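Local atomic coordinates of putative ArsC family related protein (PDB entry 3GKX), a protein that is of unknown function but belongs to the ArsC family, within the thioredoxin clan, and is probably related to arsenate reductases. Residues Phe8-Tyr11 / Thr16-Lys19; Lys21-Glu26 / Val109-Glu114; Ala48-Ser53 / Lys58-Thr63. All blocks are in the same frame, centred on the assembly; numbering follows the deposited sequence.

Interaction 1: residues Phe8-Tyr11 / Thr16-Lys19; sequences FLQY and TCQK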
loop_
_atom_site.group_PDB
_atom_site.type_symbol
_atom_site.label_atom_id
_atom_site.label_comp_id
_atom_site.label_asym_id
_atom_site.label_seq_id
_atom_site.Cartn_x
_atom_site.Cartn_y
_atom_site.Cartn_z
ATOM N N PHE B 8 -6.467 1.550 19.065
ATOM C CA PHE B 8 -5.120 1.006 19.266
ATOM C C PHE B 8 -5.119 -0.515 19.525
ATOM O O PHE B 8 -5.500 -0.982 20.616
ATOM C CB PHE B 8 -4.533 1.677 20.498
ATOM C CG PHE B 8 -3.129 1.263 20.815
ATOM C CD1 PHE B 8 -2.789 0.845 22.108
ATOM C CD2 PHE B 8 -2.136 1.318 19.846
ATOM C CE1 PHE B 8 -1.463 0.505 22.437
ATOM C CE2 PHE B 8 -0.794 0.951 20.158
ATOM C CZ PHE B 8 -0.459 0.548 21.459
ATOM N N LEU B 9 -4.689 -1.283 18.527
ATOM C CA LEU B 9 -4.655 -2.712 18.649
ATOM C C LEU B 9 -3.222 -3.190 18.879
ATOM O O LEU B 9 -2.300 -2.930 18.075
ATOM C CB LEU B 9 -5.256 -3.363 17.413
ATOM C CG LEU B 9 -6.749 -3.212 17.129
ATOM C CD1 LEU B 9 -7.002 -2.020 16.158
ATOM C CD2 LEU B 9 -7.282 -4.531 16.546
ATOM N N GLN B 10 -3.032 -3.907 19.978
ATOM C CA GLN B 10 -1.678 -4.262 20.407
ATOM C C GLN B 10 -1.618 -5.604 21.127
ATOM O O GLN B 10 -2.643 -6.142 21.530
ATOM C CB GLN B 10 -1.106 -3.160 21.320
ATOM C CG GLN B 10 -1.884 -2.993 22.624
ATOM C CD GLN B 10 -0.971 -2.808 23.815
ATOM O OE1 GLN B 10 0.263 -2.901 23.697
ATOM N NE2 GLN B 10 -1.569 -2.568 24.982
ATOM N N TYR B 11 -0.391 -6.113 21.267
ATOM C CA TYR B 11 -0.062 -7.256 22.113
ATOM C C TYR B 11 0.913 -6.756 23.190
ATOM O O TYR B 11 2.062 -6.421 22.869
ATOM C CB TYR B 11 0.539 -8.414 21.287
ATOM C CG TYR B 11 0.894 -9.638 22.108
ATOM C CD1 TYR B 11 -0.102 -10.485 22.599
ATOM C CD2 TYR B 11 2.229 -9.940 22.413
ATOM C CE1 TYR B 11 0.225 -11.616 23.373
ATOM C CE2 TYR B 11 2.570 -11.073 23.186
ATOM C CZ TYR B 11 1.561 -11.902 23.652
ATOM O OH TYR B 11 1.871 -13.009 24.401
ATOM N N THR B 16 7.603 -3.345 20.496
ATOM C CA THR B 16 7.241 -2.253 19.591
ATOM C C THR B 16 5.935 -1.632 20.099
ATOM O O THR B 16 5.772 -0.412 20.066
ATOM C CB THR B 16 7.109 -2.737 18.107
ATOM O OG1 THR B 16 8.364 -3.276 17.662
ATOM C CG2 THR B 16 6.723 -1.606 17.180
ATOM N N CYS B 17 5.040 -2.469 20.621
ATOM C CA CYS B 17 3.751 -2.000 21.143
ATOM C C CYS B 17 3.937 -1.024 22.294
ATOM O O CYS B 17 3.455 0.113 22.241
ATOM C CB CYS B 17 2.882 -3.182 21.551
ATOM S SG CYS B 17 2.202 -3.975 20.086
ATOM N N GLN B 18 4.676 -1.464 23.313
ATOM C CA GLN B 18 4.993 -0.641 24.476
ATOM C C GLN B 18 5.502 0.738 24.065
ATOM O O GLN B 18 5.024 1.756 24.575
ATOM C CB GLN B 18 6.035 -1.366 25.314
ATOM C CG GLN B 18 5.701 -2.840 25.487
ATOM C CD GLN B 18 6.792 -3.633 26.167
ATOM O OE1 GLN B 18 7.967 -3.569 25.788
ATOM N NE2 GLN B 18 6.406 -4.405 27.175
ATOM N N LYS B 19 6.458 0.754 23.131
ATOM C CA LYS B 19 7.002 1.993 22.568
ATOM C C LYS B 19 5.871 2.878 21.991
ATOM O O LYS B 19 5.772 4.055 22.326
ATOM C CB LYS B 19 8.074 1.679 21.502
ATOM C CG LYS B 19 9.451 1.269 22.065
ATOM C CD LYS B 19 10.287 0.520 21.021
ATOM C CE LYS B 19 11.768 0.793 21.163
ATOM N NZ LYS B 19 12.263 1.963 20.371
#

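Interaction 2: residues Lys21-Glu26 / Val109-Glu114; sequences KKWLIE and VGFKPE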
loop_
_atom_site.group_PDB
_atom_site.type_symbol
_atom_site.label_atom_id
_atom_site.label_comp_id
_atom_site.label_asym_id
_atom_site.label_seq_id
_atom_site.Cartn_x
_atom_site.Cartn_y
_atom_site.Cartn_z
ATOM N N LYS B 21 2.610 2.784 22.492
ATOM C CA LYS B 21 1.706 3.165 23.531
ATOM C C LYS B 21 2.354 4.330 24.309
ATOM O O LYS B 21 1.704 5.354 24.526
ATOM C CB LYS B 21 1.422 1.961 24.424
ATOM C CG LYS B 21 0.783 2.303 25.780
ATOM C CD LYS B 21 1.311 1.358 26.857
ATOM C CE LYS B 21 0.660 1.590 28.220
ATOM N NZ LYS B 21 -0.643 0.856 28.289
ATOM N N LYS B 22 3.633 4.184 24.699
ATOM C CA LYS B 22 4.369 5.302 25.310
ATOM C C LYS B 22 4.247 6.599 24.484
ATOM O O LYS B 22 3.908 7.646 25.029
ATOM C CB LYS B 22 5.850 4.953 25.598
ATOM C CG LYS B 22 6.096 4.094 26.833
ATOM C CD LYS B 22 7.582 3.753 26.944
ATOM C CE LYS B 22 7.803 2.361 27.478
ATOM N NZ LYS B 22 8.935 1.643 26.786
ATOM N N TRP B 23 4.485 6.506 23.172
ATOM C CA TRP B 23 4.293 7.629 22.253
ATOM C C TRP B 23 2.871 8.226 22.242
ATOM O O TRP B 23 2.721 9.451 22.293
ATOM C CB TRP B 23 4.742 7.256 20.831
ATOM C CG TRP B 23 4.780 8.413 19.867
ATOM C CD1 TRP B 23 5.863 9.143 19.524
ATOM C CD2 TRP B 23 3.671 8.966 19.137
ATOM N NE1 TRP B 23 5.513 10.127 18.630
ATOM C CE2 TRP B 23 4.171 10.042 18.376
ATOM C CE3 TRP B 23 2.304 8.679 19.086
ATOM C CZ2 TRP B 23 3.356 10.812 17.536
ATOM C CZ3 TRP B 23 1.482 9.455 18.263
ATOM C CH2 TRP B 23 2.010 10.501 17.497
ATOM N N LEU B 24 1.825 7.398 22.183
ATOM C CA LEU B 24 0.453 7.953 22.228
ATOM C C LEU B 24 0.188 8.769 23.499
ATOM O O LEU B 24 -0.491 9.791 23.445
ATOM C CB LEU B 24 -0.623 6.866 22.143
ATOM C CG LEU B 24 -0.869 6.065 20.871
ATOM C CD1 LEU B 24 -1.782 4.909 21.270
ATOM C CD2 LEU B 24 -1.455 6.957 19.767
ATOM N N ILE B 25 0.669 8.296 24.642
ATOM C CA ILE B 25 0.425 9.025 25.893
ATOM C C ILE B 25 1.278 10.297 25.958
ATOM O O ILE B 25 0.763 11.388 26.242
ATOM C CB ILE B 25 0.615 8.158 27.151
ATOM C CG1 ILE B 25 -0.279 6.898 27.067
ATOM C CG2 ILE B 25 0.282 8.971 28.361
ATOM C CD1 ILE B 25 0.074 5.799 28.085
ATOM N N GLU B 26 2.574 10.148 25.672
ATOM C CA GLU B 26 3.475 11.297 25.531
ATOM C C GLU B 26 2.819 12.372 24.649
ATOM O O GLU B 26 2.831 13.537 24.998
ATOM C CB GLU B 26 4.819 10.852 24.946
ATOM C CG GLU B 26 5.899 11.911 24.866
ATOM C CD GLU B 26 7.078 11.453 24.013
ATOM O OE1 GLU B 26 6.974 11.469 22.757
ATOM O OE2 GLU B 26 8.114 11.073 24.600
ATOM N N VAL B 109 0.176 0.878 10.551
ATOM C CA VAL B 109 0.569 -0.484 10.794
ATOM C C VAL B 109 1.988 -0.523 11.352
ATOM O O VAL B 109 2.916 0.006 10.752
ATOM C CB VAL B 109 0.496 -1.279 9.480
ATOM C CG1 VAL B 109 0.845 -2.750 9.730
ATOM C CG2 VAL B 109 -0.886 -1.101 8.825
ATOM N N GLY B 110 2.159 -1.133 12.516
ATOM C CA GLY B 110 3.445 -1.071 13.223
ATOM C C GLY B 110 3.696 0.332 13.758
ATOM O O GLY B 110 2.864 1.228 13.575
ATOM N N PHE B 111 4.851 0.526 14.400
ATOM C CA PHE B 111 5.152 1.795 15.034
ATOM C C PHE B 111 6.208 2.612 14.305
ATOM O O PHE B 111 7.402 2.369 14.449
ATOM C CB PHE B 111 5.543 1.624 16.496
ATOM C CG PHE B 111 5.823 2.921 17.168
ATOM C CD1 PHE B 111 4.896 3.962 17.094
ATOM C CD2 PHE B 111 7.021 3.131 17.824
ATOM C CE1 PHE B 111 5.160 5.190 17.678
ATOM C CE2 PHE B 111 7.290 4.347 18.429
ATOM C CZ PHE B 111 6.360 5.378 18.348
ATOM N N LYS B 112 5.758 3.596 13.532
ATOM C CA LYS B 112 6.662 4.480 12.795
ATOM C C LYS B 112 6.342 5.930 13.179
ATOM O O LYS B 112 5.423 6.538 12.606
ATOM C CB LYS B 112 6.553 4.264 11.266
ATOM C CG LYS B 112 6.483 2.798 10.768
ATOM C CD LYS B 112 7.737 1.959 11.149
ATOM C CE LYS B 112 9.038 2.500 10.522
ATOM N NZ LYS B 112 10.288 1.834 11.049
ATOM N N PRO B 113 7.093 6.486 14.157
ATOM C CA PRO B 113 6.819 7.813 14.707
ATOM C C PRO B 113 6.606 8.856 13.616
ATOM O O PRO B 113 5.757 9.734 13.754
ATOM C CB PRO B 113 8.087 8.128 15.504
ATOM C CG PRO B 113 8.643 6.805 15.865
ATOM C CD PRO B 113 8.341 5.917 14.704
ATOM N N GLU B 114 7.370 8.747 12.530
ATOM C CA GLU B 114 7.253 9.665 11.401
ATOM C C GLU B 114 5.810 9.641 10.889
ATOM O O GLU B 114 5.244 10.677 10.550
ATOM C CB GLU B 114 8.264 9.303 10.291
#

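Interaction 3: residues Ala48-Ser53 / Lys58-Thr63; sequences AWIPLS and KKFFNT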
loop_
_atom_site.group_PDB
_atom_site.type_symbol
_atom_site.label_atom_id
_atom_site.label_comp_id
_atom_site.label_asym_id
_atom_site.label_seq_id
_atom_site.Cartn_x
_atom_site.Cartn_y
_atom_site.Cartn_z
ATOM N N ALA B 48 -11.900 -3.299 5.518
ATOM C CA ALA B 48 -11.959 -1.819 5.598
ATOM C C ALA B 48 -10.592 -1.227 5.980
ATOM O O ALA B 48 -10.175 -0.186 5.454
ATOM C CB ALA B 48 -13.033 -1.380 6.602
ATOM N N TRP B 49 -9.882 -1.890 6.890
ATOM C CA TRP B 49 -8.614 -1.310 7.388
ATOM C C TRP B 49 -7.482 -1.324 6.374
ATOM O O TRP B 49 -6.692 -0.397 6.350
ATOM C CB TRP B 49 -8.145 -1.955 8.682
ATOM C CG TRP B 49 -9.141 -1.795 9.769
ATOM C CD1 TRP B 49 -10.171 -0.909 9.801
ATOM C CD2 TRP B 49 -9.191 -2.523 11.019
ATOM N NE1 TRP B 49 -10.882 -1.063 10.973
ATOM C CE2 TRP B 49 -10.299 -2.042 11.735
ATOM C CE3 TRP B 49 -8.431 -3.557 11.572
ATOM C CZ2 TRP B 49 -10.671 -2.558 12.973
ATOM C CZ3 TRP B 49 -8.792 -4.056 12.814
ATOM C CH2 TRP B 49 -9.901 -3.557 13.497
ATOM N N ILE B 50 -7.411 -2.348 5.525
ATOM C CA ILE B 50 -6.250 -2.473 4.654
ATOM C C ILE B 50 -6.208 -1.368 3.590
ATOM O O ILE B 50 -5.159 -0.732 3.425
ATOM C CB ILE B 50 -6.160 -3.885 4.028
ATOM C CG1 ILE B 50 -5.788 -4.894 5.093
ATOM C CG2 ILE B 50 -5.165 -3.906 2.836
ATOM C CD1 ILE B 50 -6.031 -6.346 4.656
ATOM N N PRO B 51 -7.329 -1.157 2.849
ATOM C CA PRO B 51 -7.384 -0.059 1.883
ATOM C C PRO B 51 -7.110 1.305 2.508
ATOM O O PRO B 51 -6.421 2.093 1.902
ATOM C CB PRO B 51 -8.816 -0.111 1.311
ATOM C CG PRO B 51 -9.467 -1.268 1.924
ATOM C CD PRO B 51 -8.479 -2.067 2.718
ATOM N N LEU B 52 -7.600 1.548 3.720
ATOM C CA LEU B 52 -7.349 2.825 4.433
ATOM C C LEU B 52 -5.897 3.001 4.746
ATOM O O LEU B 52 -5.407 4.121 4.770
ATOM C CB LEU B 52 -8.134 2.860 5.748
ATOM C CG LEU B 52 -8.572 4.159 6.407
ATOM C CD1 LEU B 52 -9.056 5.192 5.390
ATOM C CD2 LEU B 52 -9.698 3.784 7.381
ATOM N N SER B 53 -5.196 1.896 4.988
ATOM C CA SER B 53 -3.767 1.947 5.276
ATOM C C SER B 53 -2.941 2.308 4.048
ATOM O O SER B 53 -1.849 2.802 4.208
ATOM C CB SER B 53 -3.254 0.591 5.800
ATOM O OG SER B 53 -3.028 -0.272 4.696
ATOM N N LYS B 58 0.292 -8.094 2.492
ATOM C CA LYS B 58 1.403 -8.760 3.208
ATOM C C LYS B 58 1.990 -7.941 4.364
ATOM O O LYS B 58 2.487 -8.525 5.320
ATOM C CB LYS B 58 2.482 -9.280 2.250
ATOM C CG LYS B 58 3.009 -8.266 1.290
ATOM C CD LYS B 58 3.979 -8.934 0.351
ATOM C CE LYS B 58 4.607 -7.928 -0.591
ATOM N NZ LYS B 58 3.612 -7.073 -1.225
ATOM N N LYS B 59 1.880 -6.604 4.300
ATOM C CA LYS B 59 2.396 -5.720 5.359
ATOM C C LYS B 59 1.605 -5.830 6.657
ATOM O O LYS B 59 2.006 -5.290 7.689
ATOM C CB LYS B 59 2.430 -4.249 4.924
ATOM C CG LYS B 59 3.395 -3.874 3.781
ATOM C CD LYS B 59 4.793 -4.296 4.089
ATOM C CE LYS B 59 5.790 -3.195 3.821
ATOM N NZ LYS B 59 7.099 -3.587 4.485
ATOM N N PHE B 60 0.473 -6.507 6.602
ATOM C CA PHE B 60 -0.333 -6.735 7.806
ATOM C C PHE B 60 0.037 -8.033 8.485
ATOM O O PHE B 60 -0.649 -8.456 9.416
ATOM C CB PHE B 60 -1.816 -6.747 7.461
ATOM C CG PHE B 60 -2.413 -5.367 7.365
ATOM C CD1 PHE B 60 -3.313 -4.909 8.345
ATOM C CD2 PHE B 60 -2.049 -4.504 6.313
ATOM C CE1 PHE B 60 -3.868 -3.608 8.263
ATOM C CE2 PHE B 60 -2.589 -3.235 6.240
ATOM C CZ PHE B 60 -3.506 -2.789 7.217
ATOM N N PHE B 61 1.109 -8.680 8.012
ATOM C CA PHE B 61 1.584 -9.882 8.659
ATOM C C PHE B 61 2.671 -9.606 9.693
ATOM O O PHE B 61 3.587 -8.822 9.478
ATOM C CB PHE B 61 1.976 -10.974 7.636
ATOM C CG PHE B 61 0.778 -11.716 7.063
ATOM C CD1 PHE B 61 0.334 -12.902 7.643
ATOM C CD2 PHE B 61 0.059 -11.194 5.980
ATOM C CE1 PHE B 61 -0.789 -13.576 7.122
ATOM C CE2 PHE B 61 -1.062 -11.856 5.452
ATOM C CZ PHE B 61 -1.485 -13.042 6.026
ATOM N N ASN B 62 2.502 -10.244 10.838
ATOM C CA ASN B 62 3.515 -10.312 11.904
ATOM C C ASN B 62 4.686 -11.275 11.535
ATOM O O ASN B 62 4.682 -12.435 11.901
ATOM C CB ASN B 62 2.796 -10.705 13.203
ATOM C CG ASN B 62 3.729 -10.934 14.366
ATOM O OD1 ASN B 62 4.748 -10.258 14.519
ATOM N ND2 ASN B 62 3.364 -11.888 15.224
ATOM N N THR B 63 5.670 -10.772 10.787
ATOM C CA THR B 63 6.793 -11.593 10.288
ATOM C C THR B 63 7.867 -11.876 11.364
ATOM O O THR B 63 8.931 -12.424 11.083
ATOM C CB THR B 63 7.436 -10.964 9.021
ATOM O OG1 THR B 63 7.380 -9.540 9.130
ATOM C CG2 THR B 63 6.657 -11.347 7.763
#

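Interaction 1: residues Phe8-Tyr11 / Thr16-Lys19
C17, in the helix 15-26, turns its side chain onto the end of strand 7-10 and meets Y11, Q10 and F8, a compact example of how a helix start is fastened to the strand that leads into it. The backbones draw closest at Q10 and C17, whose CA atoms lie 5.9 Å apart. At the head of the helical segment, T16 touches F111. C17 comes next and carries nearly all of the helix's share of the contact. Its SG lies beside the backbone N and anti to the carbonyl carbon (chi1 -76°), a setting that brings it over the strand end, where Y11 N donates a long but nearly straight hydrogen bond to it, 3.6 Å with an N-H...S angle of 160°. The same SG rests 3.6 Å from Q10 CB, while C17 CB approaches Y11 O at 3.6 Å. Q10 covers one side of the cysteine: its CG lies between the backbone N and the carbonyl carbon (chi1 64°), and a bend further along sets OE1 3.4 Å from C17 CB. The other end of that amide, NE2, is tied by a weak hydrogen bond to N33 OD1 on the adjacent strand. On the carbonyl side of C17, F8 CZ comes 4.0 Å from C17 O, which lies at the ring edge near its plane; A20, K21 and L24 also touch this ring. The next residue, Q18, looks back to the connecting loop through a weak NE2 bond to P12 O. Chemically, one N-H...S bond and the Q10 CB contact help to orient the sulfur of this buried residue, which is consistent with C17 being the second cysteine of a thioredoxin-type CxxC pattern with free thiols.

Interaction 2: residues Lys21-Glu26 / Val109-Glu114
W23 on the helix 15-26 and the stretch from F111 to P113 near the chain end keep their backbones well apart, the closest CA atoms, those of W23 and P113, being 8.0 Å from each other. The space is bridged by two aromatic side chains, each with CG anti to its own backbone N, which extends them towards one another. The tip of the phenyl group does the touching: F111 CZ lies 3.5 Å from W23 CB and 3.7 Å from W23 CG, at the root of the indole rather than over its six-membered ring, and F111 CE1 follows at 3.8 Å from W23 CB. Indole and phenyl are turned obliquely, with the five-membered ring of W23 and the F111 ring centred 5.5 Å apart and their planes at 58°. W23 CD1 sits in the phenyl plane, at the ring edge. P113, the residue after the N-cap position K112, covers one face of the F111 ring, its CD 4.1 Å above the centre. Elsewhere F111 meets K19 and A20 and makes an edge-to-face contact with W116, while W23 rests on E117. No hydrogen bond crosses between the segments. The result is consistent with the thioredoxin fold, in which the helix of the N-terminal beta-alpha-beta unit and the helix after the C-terminal beta hairpin lie on the same face of the sheet.

Interaction 3: residues Ala48-Ser53 / Lys58-Thr63
In the helical region between strands 32-35 and 100-102, F60 of the 3-10 segment packs the loop after helix 43-53 back onto that helix, against I50 and S53. The F60 ring takes I50 CG1 over the centre of one face in a CH-pi contact, 3.7 Å from the ring centroid and 8° off the normal. Placing CG1 beside the backbone N (chi1 -71°) aims that branch of I50 at the phenyl group. S53 comes in at the ring edge: its OG is 3.4 Å from F60 CE2, and its CB, in the ring plane, is 3.7 Å from F60 CZ. The hydroxyl is oriented by the helix itself, since S53 OG donates to I50 O at 2.5 Å, short for such a bond, on a lone pair in the carbonyl plane, and a further hydrogen bond joins OG to L55 N in the loop. The serine oxygen thus has two hydrogen-bond partners, I50 O and L55 N, while the F60 edge lies against it. In the same 3-10 segment, K58 forms a salt bridge with E82 of the second subunit. Around the contact, I50 also touches I86 and F60 touches L89, both on helix 82-89. Strand 107-109 lies alongside, V107 meeting W49 and S53 while V109 meets F60.

In the fold
Interactions 1 and 2 are neighbours, their centres about 8 Å apart, and both draw on helix 15-26: its first turns hold strand 7-10, and its later turns receive the segment after strand 107-109. Residues of the two contacts touch, making one continuous patch. Interaction 3 lies farther off, about 15 Å from interaction 1 and 17 Å from interaction 2 between centres, in the helical region between the two halves of the thioredoxin-like core. It follows interaction 1 along the chain and falls between the two segments of interaction 2. L9 against W49 helps join that region to the sheet. Interactions 1 and 2 thus secure the helix carrying C17 of the probable thioredoxin-type CxxC pattern, while interaction 3 packs the inserted helical region.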